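Local atomic coordinates of 2,4-dihydroxyhept-2-ene-1,7-dioic acid aldolase (Kordia algicida OT-1, PDB entry 6BDE), a protein that binds heme and, as a member of the H-NOX family, probably senses nitric oxide. Residues Asp91-His104 with Pro117-Met131. The protein carries 1 engineered substitution. Sequence-based numbering, arbitrary orientation.
Sequences DPIEMLASIENHIH and PTFVVEEKTANSLTM. With HEM (protoporphyrin IX containing Fe), chain B.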
loop_
_atom_site.group_PDB
_atom_site.type_symbol
_atom_site.label_atom_id
_atom_site.label_comp_id
_atom_site.label_asym_id
_atom_site.label_seq_id
_atom_site.Cartn_x
_atom_site.Cartn_y
_atom_site.Cartn_z
ATOM N N ASP A 91 2.434 4.047 18.808
ATOM C CA ASP A 91 2.527 2.597 18.811
ATOM C C ASP A 91 2.089 2.082 17.444
ATOM O O ASP A 91 1.069 2.551 16.906
ATOM C CB ASP A 91 1.660 1.995 19.921
ATOM C CG ASP A 91 1.710 0.484 19.946
ATOM O OD1 ASP A 91 2.657 -0.072 20.542
ATOM O OD2 ASP A 91 0.799 -0.149 19.374
ATOM N N PRO A 92 2.822 1.132 16.855
ATOM C CA PRO A 92 2.449 0.656 15.514
ATOM C C PRO A 92 1.158 -0.142 15.492
ATOM O O PRO A 92 0.420 -0.070 14.502
ATOM C CB PRO A 92 3.651 -0.204 15.101
ATOM C CG PRO A 92 4.246 -0.656 16.392
ATOM C CD PRO A 92 4.039 0.472 17.363
ATOM N N ILE A 93 0.862 -0.904 16.546
ATOM C CA ILE A 93 -0.375 -1.678 16.576
ATOM C C ILE A 93 -1.582 -0.751 16.678
ATOM O O ILE A 93 -2.601 -0.960 16.008
ATOM C CB ILE A 93 -0.338 -2.696 17.730
ATOM C CG1 ILE A 93 0.661 -3.814 17.423
ATOM C CG2 ILE A 93 -1.724 -3.274 17.985
ATOM C CD1 ILE A 93 0.272 -4.671 16.241
ATOM N N GLU A 94 -1.483 0.292 17.505
ATOM C CA GLU A 94 -2.594 1.228 17.655
ATOM C C GLU A 94 -2.861 1.981 16.357
ATOM O O GLU A 94 -4.019 2.242 16.010
ATOM C CB GLU A 94 -2.305 2.206 18.793
ATOM C CG GLU A 94 -3.539 2.917 19.326
ATOM C CD GLU A 94 -4.478 1.980 20.060
ATOM O OE1 GLU A 94 -4.047 1.362 21.056
ATOM O OE2 GLU A 94 -5.649 1.862 19.642
ATOM N N MET A 95 -1.802 2.338 15.627
ATOM C CA MET A 95 -1.981 3.050 14.366
ATOM C C MET A 95 -2.652 2.166 13.320
ATOM O O MET A 95 -3.563 2.614 12.613
ATOM C CB MET A 95 -0.634 3.561 13.855
ATOM C CG MET A 95 -0.667 4.080 12.427
ATOM S SD MET A 95 0.833 4.961 11.955
ATOM C CE MET A 95 0.594 5.104 10.187
ATOM N N LEU A 96 -2.221 0.906 13.210
ATOM C CA LEU A 96 -2.822 0.003 12.236
ATOM C C LEU A 96 -4.273 -0.310 12.579
ATOM O O LEU A 96 -5.099 -0.483 11.675
ATOM C CB LEU A 96 -2.003 -1.285 12.137
ATOM C CG LEU A 96 -0.587 -1.136 11.573
ATOM C CD1 LEU A 96 0.074 -2.496 11.410
ATOM C CD2 LEU A 96 -0.610 -0.385 10.250
ATOM N N ALA A 97 -4.607 -0.380 13.867
ATOM C CA ALA A 97 -6.000 -0.548 14.266
ATOM C C ALA A 97 -6.815 0.726 14.096
ATOM O O ALA A 97 -8.022 0.707 14.359
ATOM C CB ALA A 97 -6.079 -1.027 15.716
ATOM N N SER A 98 -6.189 1.820 13.665
ATOM C CA SER A 98 -6.865 3.098 13.485
ATOM C C SER A 98 -6.940 3.518 12.022
ATOM O O SER A 98 -7.299 4.665 11.735
ATOM C CB SER A 98 -6.163 4.181 14.305
ATOM O OG SER A 98 -6.135 3.841 15.680
ATOM N N ILE A 99 -6.607 2.621 11.094
ATOM C CA ILE A 99 -6.667 2.958 9.675
ATOM C C ILE A 99 -8.106 3.224 9.253
ATOM O O ILE A 99 -8.398 4.210 8.565
ATOM C CB ILE A 99 -6.035 1.837 8.830
ATOM C CG1 ILE A 99 -4.563 1.654 9.194
ATOM C CG2 ILE A 99 -6.189 2.132 7.344
ATOM C CD1 ILE A 99 -3.998 0.329 8.746
ATOM N N GLU A 100 -9.027 2.357 9.673
ATOM C CA GLU A 100 -10.400 2.438 9.187
ATOM C C GLU A 100 -11.137 3.633 9.781
ATOM O O GLU A 100 -11.788 4.393 9.056
ATOM C CB GLU A 100 -11.141 1.138 9.502
ATOM C CG GLU A 100 -12.588 1.117 9.033
ATOM C CD GLU A 100 -12.717 1.066 7.521
ATOM O OE1 GLU A 100 -11.751 0.638 6.853
ATOM O OE2 GLU A 100 -13.784 1.452 7.001
ATOM N N ASN A 101 -11.051 3.819 11.098
ATOM C CA ASN A 101 -11.881 4.800 11.783
ATOM C C ASN A 101 -11.189 6.139 12.014
ATOM O O ASN A 101 -11.799 7.035 12.608
ATOM C CB ASN A 101 -12.384 4.233 13.118
ATOM C CG ASN A 101 -11.258 3.837 14.059
ATOM O OD1 ASN A 101 -10.091 4.149 13.827
ATOM N ND2 ASN A 101 -11.611 3.140 15.133
ATOM N N HIS A 102 -9.945 6.307 11.567
ATOM C CA HIS A 102 -9.302 7.611 11.685
ATOM C C HIS A 102 -8.491 7.973 10.446
ATOM O O HIS A 102 -8.778 8.978 9.789
ATOM C CB HIS A 102 -8.394 7.671 12.914
ATOM C CG HIS A 102 -7.667 8.973 13.054
ATOM N ND1 HIS A 102 -6.324 9.050 13.353
ATOM C CD2 HIS A 102 -8.097 10.251 12.923
ATOM C CE1 HIS A 102 -5.959 10.319 13.406
ATOM N NE2 HIS A 102 -7.016 11.068 13.148
ATOM N N ILE A 103 -7.473 7.167 10.131
ATOM C CA ILE A 103 -6.525 7.535 9.080
ATOM C C ILE A 103 -7.243 7.709 7.748
ATOM O O ILE A 103 -7.191 8.778 7.127
ATOM C CB ILE A 103 -5.397 6.494 8.979
ATOM C CG1 ILE A 103 -4.481 6.583 10.202
ATOM C CG2 ILE A 103 -4.600 6.700 7.701
ATOM C CD1 ILE A 103 -3.515 5.428 10.325
ATOM N N HIS A 104 -7.933 6.664 7.291
ATOM C CA HIS A 104 -8.620 6.745 6.011
ATOM C C HIS A 104 -9.880 7.600 6.069
ATOM O O HIS A 104 -10.414 7.956 5.012
ATOM C CB HIS A 104 -8.944 5.338 5.500
ATOM C CG HIS A 104 -7.789 4.670 4.819
ATOM N ND1 HIS A 104 -7.793 3.336 4.476
ATOM C CD2 HIS A 104 -6.590 5.158 4.419
ATOM C CE1 HIS A 104 -6.645 3.029 3.894
ATOM N NE2 HIS A 104 -5.900 4.118 3.846
ATOM N N PRO A 117 -9.728 0.859 0.719
ATOM C CA PRO A 117 -10.149 -0.460 1.192
ATOM C C PRO A 117 -10.822 -0.339 2.555
ATOM O O PRO A 117 -10.923 0.740 3.135
ATOM C CB PRO A 117 -8.832 -1.229 1.281
ATOM C CG PRO A 117 -7.837 -0.180 1.639
ATOM C CD PRO A 117 -8.285 1.081 0.933
ATOM N N THR A 118 -11.287 -1.475 3.062
ATOM C CA THR A 118 -11.836 -1.564 4.406
ATOM C C THR A 118 -10.957 -2.470 5.257
ATOM O O THR A 118 -10.488 -3.513 4.791
ATOM C CB THR A 118 -13.274 -2.093 4.395
ATOM O OG1 THR A 118 -13.367 -3.228 3.527
ATOM C CG2 THR A 118 -14.229 -1.017 3.910
ATOM N N PHE A 119 -10.718 -2.052 6.496
ATOM C CA PHE A 119 -10.015 -2.855 7.485
ATOM C C PHE A 119 -10.926 -3.035 8.689
ATOM O O PHE A 119 -11.419 -2.051 9.250
ATOM C CB PHE A 119 -8.698 -2.201 7.912
ATOM C CG PHE A 119 -7.585 -2.356 6.912
ATOM C CD1 PHE A 119 -6.806 -3.503 6.893
ATOM C CD2 PHE A 119 -7.309 -1.350 6.002
ATOM C CE1 PHE A 119 -5.777 -3.645 5.978
ATOM C CE2 PHE A 119 -6.282 -1.486 5.084
ATOM C CZ PHE A 119 -5.516 -2.635 5.072
ATOM N N VAL A 120 -11.157 -4.285 9.079
ATOM C CA VAL A 120 -12.019 -4.611 10.210
ATOM C C VAL A 120 -11.191 -5.375 11.231
ATOM O O VAL A 120 -10.672 -6.458 10.932
ATOM C CB VAL A 120 -13.245 -5.429 9.776
ATOM C CG1 VAL A 120 -14.141 -5.715 10.972
ATOM C CG2 VAL A 120 -14.011 -4.693 8.691
ATOM N N VAL A 121 -11.069 -4.814 12.430
ATOM C CA VAL A 121 -10.335 -5.468 13.506
ATOM C C VAL A 121 -11.196 -6.581 14.088
ATOM O O VAL A 121 -12.368 -6.366 14.422
ATOM C CB VAL A 121 -9.937 -4.454 14.589
ATOM C CG1 VAL A 121 -9.244 -5.158 15.749
ATOM C CG2 VAL A 121 -9.042 -3.375 14.002
ATOM N N GLU A 122 -10.621 -7.778 14.198
ATOM C CA GLU A 122 -11.274 -8.896 14.864
ATOM C C GLU A 122 -10.660 -9.230 16.214
ATOM O O GLU A 122 -11.385 -9.638 17.123
ATOM C CB GLU A 122 -11.237 -10.145 13.975
ATOM C CG GLU A 122 -12.062 -10.020 12.704
ATOM C CD GLU A 122 -12.140 -11.319 11.926
ATOM O OE1 GLU A 122 -11.246 -12.175 12.101
ATOM O OE2 GLU A 122 -13.095 -11.485 11.139
ATOM N N GLU A 123 -9.346 -9.068 16.361
ATOM C CA GLU A 123 -8.655 -9.268 17.626
ATOM C C GLU A 123 -7.560 -8.220 17.754
ATOM O O GLU A 123 -6.980 -7.785 16.756
ATOM C CB GLU A 123 -8.045 -10.673 17.734
ATOM C CG GLU A 123 -9.050 -11.809 17.645
ATOM C CD GLU A 123 -8.384 -13.165 17.542
ATOM O OE1 GLU A 123 -7.265 -13.322 18.075
ATOM O OE2 GLU A 123 -8.978 -14.073 16.923
ATOM N N LYS A 124 -7.278 -7.817 18.992
ATOM C CA LYS A 124 -6.260 -6.801 19.229
ATOM C C LYS A 124 -5.736 -6.916 20.652
ATOM O O LYS A 124 -6.521 -6.908 21.606
ATOM C CB LYS A 124 -6.815 -5.392 18.990
ATOM C CG LYS A 124 -5.841 -4.282 19.354
ATOM C CD LYS A 124 -6.468 -2.909 19.185
ATOM C CE LYS A 124 -5.446 -1.806 19.416
ATOM N NZ LYS A 124 -4.732 -1.969 20.712
ATOM N N THR A 125 -4.420 -7.024 20.785
ATOM C CA THR A 125 -3.723 -6.858 22.052
ATOM C C THR A 125 -2.687 -5.747 21.884
ATOM O O THR A 125 -2.657 -5.047 20.867
ATOM C CB THR A 125 -3.076 -8.168 22.511
ATOM O OG1 THR A 125 -1.955 -8.469 21.672
ATOM C CG2 THR A 125 -4.075 -9.315 22.449
ATOM N N ALA A 126 -1.830 -5.587 22.893
ATOM C CA ALA A 126 -0.804 -4.553 22.819
ATOM C C ALA A 126 0.235 -4.866 21.751
ATOM O O ALA A 126 0.819 -3.944 21.169
ATOM C CB ALA A 126 -0.131 -4.380 24.180
ATOM N N ASN A 127 0.473 -6.149 21.474
ATOM C CA ASN A 127 1.493 -6.555 20.516
ATOM C C ASN A 127 0.952 -7.492 19.442
ATOM O O ASN A 127 1.747 -8.134 18.744
ATOM C CB ASN A 127 2.667 -7.220 21.241
ATOM C CG ASN A 127 3.292 -6.319 22.286
ATOM O OD1 ASN A 127 3.493 -5.126 22.057
ATOM N ND2 ASN A 127 3.593 -6.885 23.448
ATOM N N SER A 128 -0.368 -7.593 19.290
ATOM C CA SER A 128 -0.970 -8.436 18.268
ATOM C C SER A 128 -2.166 -7.716 17.664
ATOM O O SER A 128 -2.796 -6.875 18.309
ATOM C CB SER A 128 -1.406 -9.794 18.832
ATOM O OG SER A 128 -1.559 -10.746 17.794
ATOM N N LEU A 129 -2.474 -8.058 16.415
ATOM C CA LEU A 129 -3.589 -7.439 15.710
ATOM C C LEU A 129 -3.993 -8.326 14.543
ATOM O O LEU A 129 -3.152 -8.679 13.712
ATOM C CB LEU A 129 -3.218 -6.039 15.209
ATOM C CG LEU A 129 -4.299 -5.307 14.409
ATOM C CD1 LEU A 129 -5.486 -4.986 15.302
ATOM C CD2 LEU A 129 -3.736 -4.044 13.783
ATOM N N THR A 130 -5.275 -8.682 14.486
ATOM C CA THR A 130 -5.834 -9.453 13.384
ATOM C C THR A 130 -6.910 -8.614 12.712
ATOM O O THR A 130 -7.891 -8.227 13.357
ATOM C CB THR A 130 -6.409 -10.786 13.869
ATOM O OG1 THR A 130 -5.358 -11.590 14.421
ATOM C CG2 THR A 130 -7.061 -11.537 12.715
ATOM N N MET A 131 -6.724 -8.330 11.425
ATOM C CA MET A 131 -7.642 -7.492 10.670
ATOM C C MET A 131 -8.031 -8.177 9.369
ATOM O O MET A 131 -7.259 -8.953 8.800
ATOM C CB MET A 131 -7.029 -6.120 10.358
ATOM C CG MET A 131 -6.825 -5.230 11.569
ATOM S SD MET A 131 -6.397 -3.546 11.094
ATOM C CE MET A 131 -4.891 -3.826 10.171
HETATM C CHA HEM B . -5.141 3.590 -0.842
HETATM C CHB HEM B . -3.576 7.937 2.010
HETATM C CHC HEM B . -2.013 4.669 6.164
HETATM C CHD HEM B . -3.353 0.291 3.205
HETATM C C1A HEM B . -4.676 5.018 -0.036
HETATM C C2A HEM B . -4.686 6.078 -0.972
HETATM C C3A HEM B . -4.302 7.144 -0.264
HETATM C C4A HEM B . -4.084 6.645 1.036
HETATM C CMA HEM B . -4.143 8.582 -0.753
HETATM C CAA HEM B . -5.079 6.029 -2.448
HETATM C CBA HEM B . -6.587 6.278 -2.543
HETATM C CGA HEM B . -7.044 6.381 -3.996
HETATM O O1A HEM B . -8.211 6.778 -4.259
HETATM O O2A HEM B . -6.261 6.074 -4.932
HETATM C C1B HEM B . -2.989 7.188 3.365
HETATM C C2B HEM B . -2.152 8.010 4.365
HETATM C C3B HEM B . -1.784 7.108 5.406
HETATM C C4B HEM B . -2.403 5.799 5.011
HETATM C CMB HEM B . -1.803 9.495 4.259
HETATM C CAB HEM B . -0.965 7.391 6.660
HETATM C CBB HEM B . -1.338 8.327 7.508
HETATM C C1C HEM B . -2.349 3.201 5.350
HETATM C C2C HEM B . -1.736 2.114 6.012
HETATM C C3C HEM B . -2.070 1.040 5.277
HETATM C C4C HEM B . -2.862 1.551 4.233
HETATM C CMC HEM B . -0.887 2.152 7.280
HETATM C CAC HEM B . -1.689 -0.416 5.526
HETATM C CBC HEM B . -2.574 -1.241 6.043
HETATM C C1D HEM B . -3.910 1.123 1.862
HETATM C C2D HEM B . -4.067 0.156 0.713
HETATM C C3D HEM B . -4.530 0.953 -0.369
HETATM C C4D HEM B . -4.633 2.396 0.172
HETATM C CMD HEM B . -3.809 -1.349 0.707
HETATM C CAD HEM B . -4.860 0.469 -1.781
HETATM C CBD HEM B . -6.336 0.680 -2.103
HETATM C CGD HEM B . -7.091 -0.620 -1.849
HETATM O O1D HEM B . -6.529 -1.553 -1.218
HETATM O O2D HEM B . -8.272 -0.748 -2.265
HETATM N NA HEM B . -4.232 5.268 1.267
HETATM N NB HEM B . -3.119 5.692 3.712
HETATM N NC HEM B . -3.040 2.942 4.161
HETATM N ND HEM B . -4.158 2.572 1.630
HETATM FE FE HEM B . -4.120 4.121 2.929
HETATM O O HOH W 1 -0.668 -1.425 21.173
HETATM O O HOH W 2 2.840 -2.495 19.990
HETATM O O HOH W 3 -9.608 1.370 5.427
HETATM O O HOH W 4 -12.810 2.520 4.198
#
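E100 reaches from helix 99-110 to the strand that carries F119. Its CB lies against F119 O at 3.2 Å, and CG stays beside the same carbonyl. CG is anti to the backbone N (chi1 -180°), and a bend at chi2 brings the carboxylate back along the strand. There OE1 accepts from F119 N at 2.9 Å. The bond is nearly straight (167°), but the N-H comes from above the carboxylate plane. OE1 also accepts a hydrogen bond from water 3, which donates to P117 O and accepts from H104 ND1. OE2 accepts a longer bond from water 4, which also donates to P117 O, and T118 CG2 lies nearby. This is the proximal side of the H-NOX heme pocket, where H104 NE2 binds the iron at 2.0 Å. E100 is thus a second-shell partner of the axial ligand. With an alanine here, F119 N would probably lose its acceptor and water 3 one of its holds beside H104. I99 CG2 packs on F119 CD2 at 3.9 Å, and both side chains touch heme CBC. L129 CD2 meets L96 CB at 3.7 Å. K124 NZ and E94 OE1 form a salt bridge (3.4 Å) with a weak hydrogen bond.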